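Local coordinates for protein pyocin S5 (Pseudomonas aeruginosa PAO1, PDB 6THK) that acts as a bacteriocin against Pseudomonas aeruginosa, probably killing by forming channels that depolarise the cytoplasmic membrane, at residues R45-V57 / Y128-W140. The protein carries 1 engineered substitution. Sequence-based numbering, arbitrary orientation.
Sequences REIYLQKNIYYPV and YEKQSSLSIYEAW. With ZN (zinc ion), chain F.
Ile53 pushes its side chain as a knob into a hole between Ser133, Ile136, Tyr137 and Trp140. It and Trp140 run past each other in opposite directions, with Ile53 CG1 3.5 Å from Trp140 CZ3, while Ile53 CG2, anti to the backbone N, dips to 3.4 Å from Ser133 O and also meets Ile136 CG2. That same Ile136 methyl lies over one indole face, near the rim. A reciprocal knob is Tyr137, whose ring enters among Arg45, Tyr48, Leu49 and Ile53: Leu49 CD2 comes crosswise to Tyr137 CB at 3.7 Å, and Tyr48 CE1 meets Tyr137 CE1 obliquely, the ring planes 78° apart. The Arg45 chain, bent at chi2 and chi3, brings NH2 to Tyr137 OH for a weak, bent hydrogen bond of 3.3 Å. Segments 45-57 of helix 42-87 and 133-140 of helix 133-145 cross at 99°, their axes 9.1 Å apart, in knobs-into-holes packing at one end of the elongated, predominantly helical, strand-free toxin. Helix 157-212 adds Phe157 and Val161 against Tyr48, whose hydroxyl bonds Gln158. Around Ile53 a wider pi-type turn loads Leu49 O with two donors, Ile53 N and Tyr54 N. Beyond Val57, whose CG1 lies 3.8 Å from Tyr128 CB, Glu129 chelates zinc through both carboxylate oxygens, with Asp127 completing the protein ligands.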
loop_
_atom_site.group_PDB
_atom_site.type_symbol
_atom_site.label_atom_id
_atom_site.label_comp_id
_atom_site.label_asym_id
_atom_site.label_seq_id
_atom_site.Cartn_x
_atom_site.Cartn_y
_atom_site.Cartn_z
ATOM N N ARG A 45 65.468 53.431 53.088
ATOM C CA ARG A 45 64.702 52.191 52.982
ATOM C C ARG A 45 63.235 52.511 52.692
ATOM O O ARG A 45 62.714 52.013 51.698
ATOM C CB ARG A 45 64.871 51.290 54.229
ATOM C CG ARG A 45 66.334 50.915 54.616
ATOM C CD ARG A 45 67.269 50.512 53.464
ATOM N NE ARG A 45 66.813 49.317 52.745
ATOM C CZ ARG A 45 66.754 49.210 51.420
ATOM N NH1 ARG A 45 67.131 50.222 50.646
ATOM N NH2 ARG A 45 66.320 48.089 50.858
ATOM N N GLU A 46 62.623 53.427 53.481
ATOM C CA GLU A 46 61.245 53.910 53.327
ATOM C C GLU A 46 61.007 54.589 51.973
ATOM O O GLU A 46 59.929 54.450 51.409
ATOM C CB GLU A 46 60.861 54.861 54.462
ATOM C CG GLU A 46 60.526 54.144 55.758
ATOM C CD GLU A 46 60.055 54.992 56.924
ATOM O OE1 GLU A 46 59.654 56.158 56.710
ATOM O OE2 GLU A 46 60.052 54.465 58.059
ATOM N N ILE A 47 62.014 55.295 51.446
ATOM C CA ILE A 47 61.948 55.948 50.139
ATOM C C ILE A 47 62.007 54.843 49.065
ATOM O O ILE A 47 61.164 54.824 48.160
ATOM C CB ILE A 47 63.059 57.041 50.007
ATOM C CG1 ILE A 47 62.749 58.259 50.915
ATOM C CG2 ILE A 47 63.277 57.480 48.554
ATOM C CD1 ILE A 47 63.908 59.278 51.079
ATOM N N TYR A 48 62.954 53.882 49.218
ATOM C CA TYR A 48 63.103 52.755 48.289
ATOM C C TYR A 48 61.799 51.943 48.216
ATOM O O TYR A 48 61.296 51.730 47.116
ATOM C CB TYR A 48 64.307 51.852 48.651
ATOM C CG TYR A 48 64.411 50.619 47.764
ATOM C CD1 TYR A 48 63.719 49.445 48.076
ATOM C CD2 TYR A 48 65.164 50.640 46.594
ATOM C CE1 TYR A 48 63.774 48.331 47.243
ATOM C CE2 TYR A 48 65.207 49.536 45.741
ATOM C CZ TYR A 48 64.521 48.380 46.076
ATOM O OH TYR A 48 64.618 47.280 45.256
ATOM N N LEU A 49 61.243 51.528 49.384
ATOM C CA LEU A 49 59.996 50.757 49.454
ATOM C C LEU A 49 58.833 51.495 48.773
ATOM O O LEU A 49 58.065 50.863 48.046
ATOM C CB LEU A 49 59.615 50.399 50.910
ATOM C CG LEU A 49 60.517 49.433 51.695
ATOM C CD1 LEU A 49 60.024 49.267 53.119
ATOM C CD2 LEU A 49 60.614 48.086 51.032
ATOM N N GLN A 50 58.704 52.823 49.003
ATOM C CA GLN A 50 57.638 53.624 48.390
ATOM C C GLN A 50 57.798 53.732 46.885
ATOM O O GLN A 50 56.864 53.421 46.162
ATOM C CB GLN A 50 57.547 55.028 48.998
ATOM C CG GLN A 50 56.812 55.079 50.327
ATOM C CD GLN A 50 56.637 56.496 50.796
ATOM O OE1 GLN A 50 57.566 57.302 50.783
ATOM N NE2 GLN A 50 55.447 56.827 51.245
ATOM N N LYS A 51 58.981 54.153 46.413
ATOM C CA LYS A 51 59.266 54.350 44.994
ATOM C C LYS A 51 59.231 53.077 44.148
ATOM O O LYS A 51 58.718 53.118 43.034
ATOM C CB LYS A 51 60.628 55.061 44.826
ATOM C CG LYS A 51 60.952 55.523 43.402
ATOM C CD LYS A 51 62.425 55.905 43.214
ATOM C CE LYS A 51 63.329 54.750 42.830
ATOM N NZ LYS A 51 63.132 54.317 41.419
ATOM N N ASN A 52 59.833 51.983 44.644
ATOM C CA ASN A 52 60.046 50.747 43.899
ATOM C C ASN A 52 59.005 49.660 44.107
ATOM O O ASN A 52 58.853 48.807 43.231
ATOM C CB ASN A 52 61.445 50.195 44.194
ATOM C CG ASN A 52 62.554 51.171 43.865
ATOM O OD1 ASN A 52 63.025 51.251 42.729
ATOM N ND2 ASN A 52 62.952 51.977 44.838
ATOM N N ILE A 53 58.315 49.664 45.255
ATOM C CA ILE A 53 57.322 48.651 45.554
ATOM C C ILE A 53 55.903 49.261 45.695
ATOM O O ILE A 53 55.065 48.946 44.859
ATOM C CB ILE A 53 57.746 47.740 46.759
ATOM C CG1 ILE A 53 58.905 46.788 46.373
ATOM C CG2 ILE A 53 56.581 46.899 47.267
ATOM C CD1 ILE A 53 60.275 47.186 46.797
ATOM N N TYR A 54 55.620 50.100 46.704
ATOM C CA TYR A 54 54.263 50.612 46.930
ATOM C C TYR A 54 53.659 51.420 45.768
ATOM O O TYR A 54 52.553 51.101 45.350
ATOM C CB TYR A 54 54.147 51.410 48.237
ATOM C CG TYR A 54 52.715 51.579 48.715
ATOM C CD1 TYR A 54 51.920 52.631 48.256
ATOM C CD2 TYR A 54 52.153 50.689 49.630
ATOM C CE1 TYR A 54 50.598 52.778 48.678
ATOM C CE2 TYR A 54 50.842 50.848 50.087
ATOM C CZ TYR A 54 50.071 51.899 49.612
ATOM O OH TYR A 54 48.781 52.066 50.055
ATOM N N TYR A 55 54.339 52.467 45.282
ATOM C CA TYR A 55 53.805 53.319 44.214
ATOM C C TYR A 55 53.572 52.521 42.899
ATOM O O TYR A 55 52.450 52.613 42.383
ATOM C CB TYR A 55 54.645 54.603 44.020
ATOM C CG TYR A 55 54.500 55.635 45.129
ATOM C CD1 TYR A 55 54.351 55.247 46.461
ATOM C CD2 TYR A 55 54.569 56.997 44.855
ATOM C CE1 TYR A 55 54.232 56.187 47.485
ATOM C CE2 TYR A 55 54.460 57.949 45.874
ATOM C CZ TYR A 55 54.283 57.536 47.188
ATOM O OH TYR A 55 54.160 58.446 48.210
ATOM N N PRO A 56 54.517 51.651 42.417
ATOM C CA PRO A 56 54.235 50.854 41.204
ATOM C C PRO A 56 53.116 49.816 41.379
ATOM O O PRO A 56 52.256 49.735 40.495
ATOM C CB PRO A 56 55.582 50.171 40.901
ATOM C CG PRO A 56 56.607 50.958 41.654
ATOM C CD PRO A 56 55.895 51.397 42.892
ATOM N N VAL A 57 53.153 49.052 42.463
ATOM C CA VAL A 57 52.174 48.011 42.719
ATOM C C VAL A 57 50.778 48.561 42.872
ATOM O O VAL A 57 49.819 47.960 42.427
ATOM C CB VAL A 57 52.533 47.195 43.963
ATOM C CG1 VAL A 57 51.404 46.248 44.309
ATOM C CG2 VAL A 57 53.819 46.429 43.721
ATOM N N TYR A 128 49.018 41.034 46.164
ATOM C CA TYR A 128 49.572 42.391 46.148
ATOM C C TYR A 128 48.779 43.433 46.929
ATOM O O TYR A 128 49.368 44.144 47.752
ATOM C CB TYR A 128 49.809 42.873 44.710
ATOM C CG TYR A 128 50.637 41.917 43.889
ATOM C CD1 TYR A 128 52.013 41.814 44.078
ATOM C CD2 TYR A 128 50.048 41.105 42.928
ATOM C CE1 TYR A 128 52.778 40.917 43.336
ATOM C CE2 TYR A 128 50.800 40.190 42.194
ATOM C CZ TYR A 128 52.167 40.116 42.385
ATOM O OH TYR A 128 52.904 39.227 41.652
ATOM N N GLU A 129 47.463 43.511 46.696
ATOM C CA GLU A 129 46.557 44.471 47.337
ATOM C C GLU A 129 46.485 44.327 48.864
ATOM O O GLU A 129 46.243 45.317 49.553
ATOM C CB GLU A 129 45.139 44.411 46.687
ATOM C CG GLU A 129 44.109 43.470 47.311
ATOM C CD GLU A 129 43.773 42.193 46.567
ATOM O OE1 GLU A 129 44.436 41.898 45.547
ATOM O OE2 GLU A 129 42.841 41.484 47.009
ATOM N N LYS A 130 46.685 43.110 49.386
ATOM C CA LYS A 130 46.562 42.846 50.818
ATOM C C LYS A 130 47.894 42.794 51.569
ATOM O O LYS A 130 47.894 42.583 52.784
ATOM C CB LYS A 130 45.740 41.571 51.042
ATOM C CG LYS A 130 44.248 41.834 50.908
ATOM C CD LYS A 130 43.492 40.608 50.448
ATOM C CE LYS A 130 42.027 40.887 50.215
ATOM N NZ LYS A 130 41.311 39.676 49.731
ATOM N N GLN A 131 49.015 43.029 50.868
ATOM C CA GLN A 131 50.357 43.010 51.470
ATOM C C GLN A 131 50.929 44.410 51.688
ATOM O O GLN A 131 50.657 45.334 50.911
ATOM C CB GLN A 131 51.354 42.222 50.588
ATOM C CG GLN A 131 50.936 40.831 50.122
ATOM C CD GLN A 131 50.491 39.928 51.239
ATOM O OE1 GLN A 131 49.304 39.624 51.369
ATOM N NE2 GLN A 131 51.435 39.464 52.051
ATOM N N SER A 132 51.790 44.545 52.709
ATOM C CA SER A 132 52.520 45.786 52.982
ATOM C C SER A 132 53.670 45.840 51.982
ATOM O O SER A 132 54.090 44.787 51.487
ATOM C CB SER A 132 53.084 45.768 54.399
ATOM O OG SER A 132 54.076 44.766 54.561
ATOM N N SER A 133 54.207 47.032 51.705
ATOM C CA SER A 133 55.348 47.171 50.789
ATOM C C SER A 133 56.577 46.374 51.265
ATOM O O SER A 133 57.369 45.938 50.431
ATOM C CB SER A 133 55.692 48.641 50.554
ATOM O OG SER A 133 55.652 49.414 51.742
ATOM N N LEU A 134 56.695 46.131 52.593
ATOM C CA LEU A 134 57.790 45.357 53.182
ATOM C C LEU A 134 57.559 43.870 52.964
ATOM O O LEU A 134 58.513 43.150 52.673
ATOM C CB LEU A 134 57.991 45.686 54.684
ATOM C CG LEU A 134 59.115 44.941 55.419
ATOM C CD1 LEU A 134 60.501 45.388 54.945
ATOM C CD2 LEU A 134 58.978 45.081 56.916
ATOM N N SER A 135 56.303 43.412 53.093
ATOM C CA SER A 135 55.930 42.020 52.852
ATOM C C SER A 135 56.320 41.654 51.412
ATOM O O SER A 135 57.049 40.688 51.218
ATOM C CB SER A 135 54.432 41.820 53.083
ATOM O OG SER A 135 53.996 40.553 52.616
ATOM N N ILE A 136 55.928 42.495 50.429
ATOM C CA ILE A 136 56.245 42.305 49.016
ATOM C C ILE A 136 57.756 42.281 48.805
ATOM O O ILE A 136 58.263 41.393 48.116
ATOM C CB ILE A 136 55.516 43.340 48.110
ATOM C CG1 ILE A 136 53.975 43.178 48.212
ATOM C CG2 ILE A 136 55.976 43.190 46.661
ATOM C CD1 ILE A 136 53.131 44.289 47.636
ATOM N N TYR A 137 58.472 43.224 49.432
ATOM C CA TYR A 137 59.925 43.310 49.333
ATOM C C TYR A 137 60.629 42.033 49.795
ATOM O O TYR A 137 61.533 41.559 49.105
ATOM C CB TYR A 137 60.439 44.525 50.106
ATOM C CG TYR A 137 61.948 44.603 50.203
ATOM C CD1 TYR A 137 62.714 45.039 49.125
ATOM C CD2 TYR A 137 62.612 44.254 51.378
ATOM C CE1 TYR A 137 64.106 45.130 49.214
ATOM C CE2 TYR A 137 64.002 44.321 51.472
ATOM C CZ TYR A 137 64.744 44.765 50.389
ATOM O OH TYR A 137 66.110 44.861 50.485
ATOM N N GLU A 138 60.213 41.480 50.948
ATOM C CA GLU A 138 60.826 40.286 51.533
ATOM C C GLU A 138 60.509 39.057 50.719
ATOM O O GLU A 138 61.344 38.149 50.623
ATOM C CB GLU A 138 60.437 40.111 53.018
ATOM C CG GLU A 138 60.896 41.248 53.933
ATOM C CD GLU A 138 62.385 41.423 54.201
ATOM O OE1 GLU A 138 63.203 40.631 53.674
ATOM O OE2 GLU A 138 62.734 42.368 54.946
ATOM N N ALA A 139 59.340 39.052 50.103
ATOM C CA ALA A 139 58.955 37.959 49.252
ATOM C C ALA A 139 59.845 38.020 48.028
ATOM O O ALA A 139 60.364 37.009 47.588
ATOM C CB ALA A 139 57.500 38.079 48.862
ATOM N N TRP A 140 60.022 39.212 47.478
ATOM C CA TRP A 140 60.866 39.388 46.302
ATOM C C TRP A 140 62.320 39.038 46.594
ATOM O O TRP A 140 62.997 38.439 45.776
ATOM C CB TRP A 140 60.759 40.805 45.747
ATOM C CG TRP A 140 59.478 41.071 45.051
ATOM C CD1 TRP A 140 58.471 40.191 44.846
ATOM C CD2 TRP A 140 59.058 42.304 44.466
ATOM N NE1 TRP A 140 57.445 40.793 44.173
ATOM C CE2 TRP A 140 57.781 42.095 43.930
ATOM C CE3 TRP A 140 59.636 43.565 44.350
ATOM C CZ2 TRP A 140 57.074 43.095 43.287
ATOM C CZ3 TRP A 140 58.932 44.555 43.712
ATOM C CH2 TRP A 140 57.665 44.316 43.187
HETATM ZN ZN ZN F . 43.830 39.995 46.025
#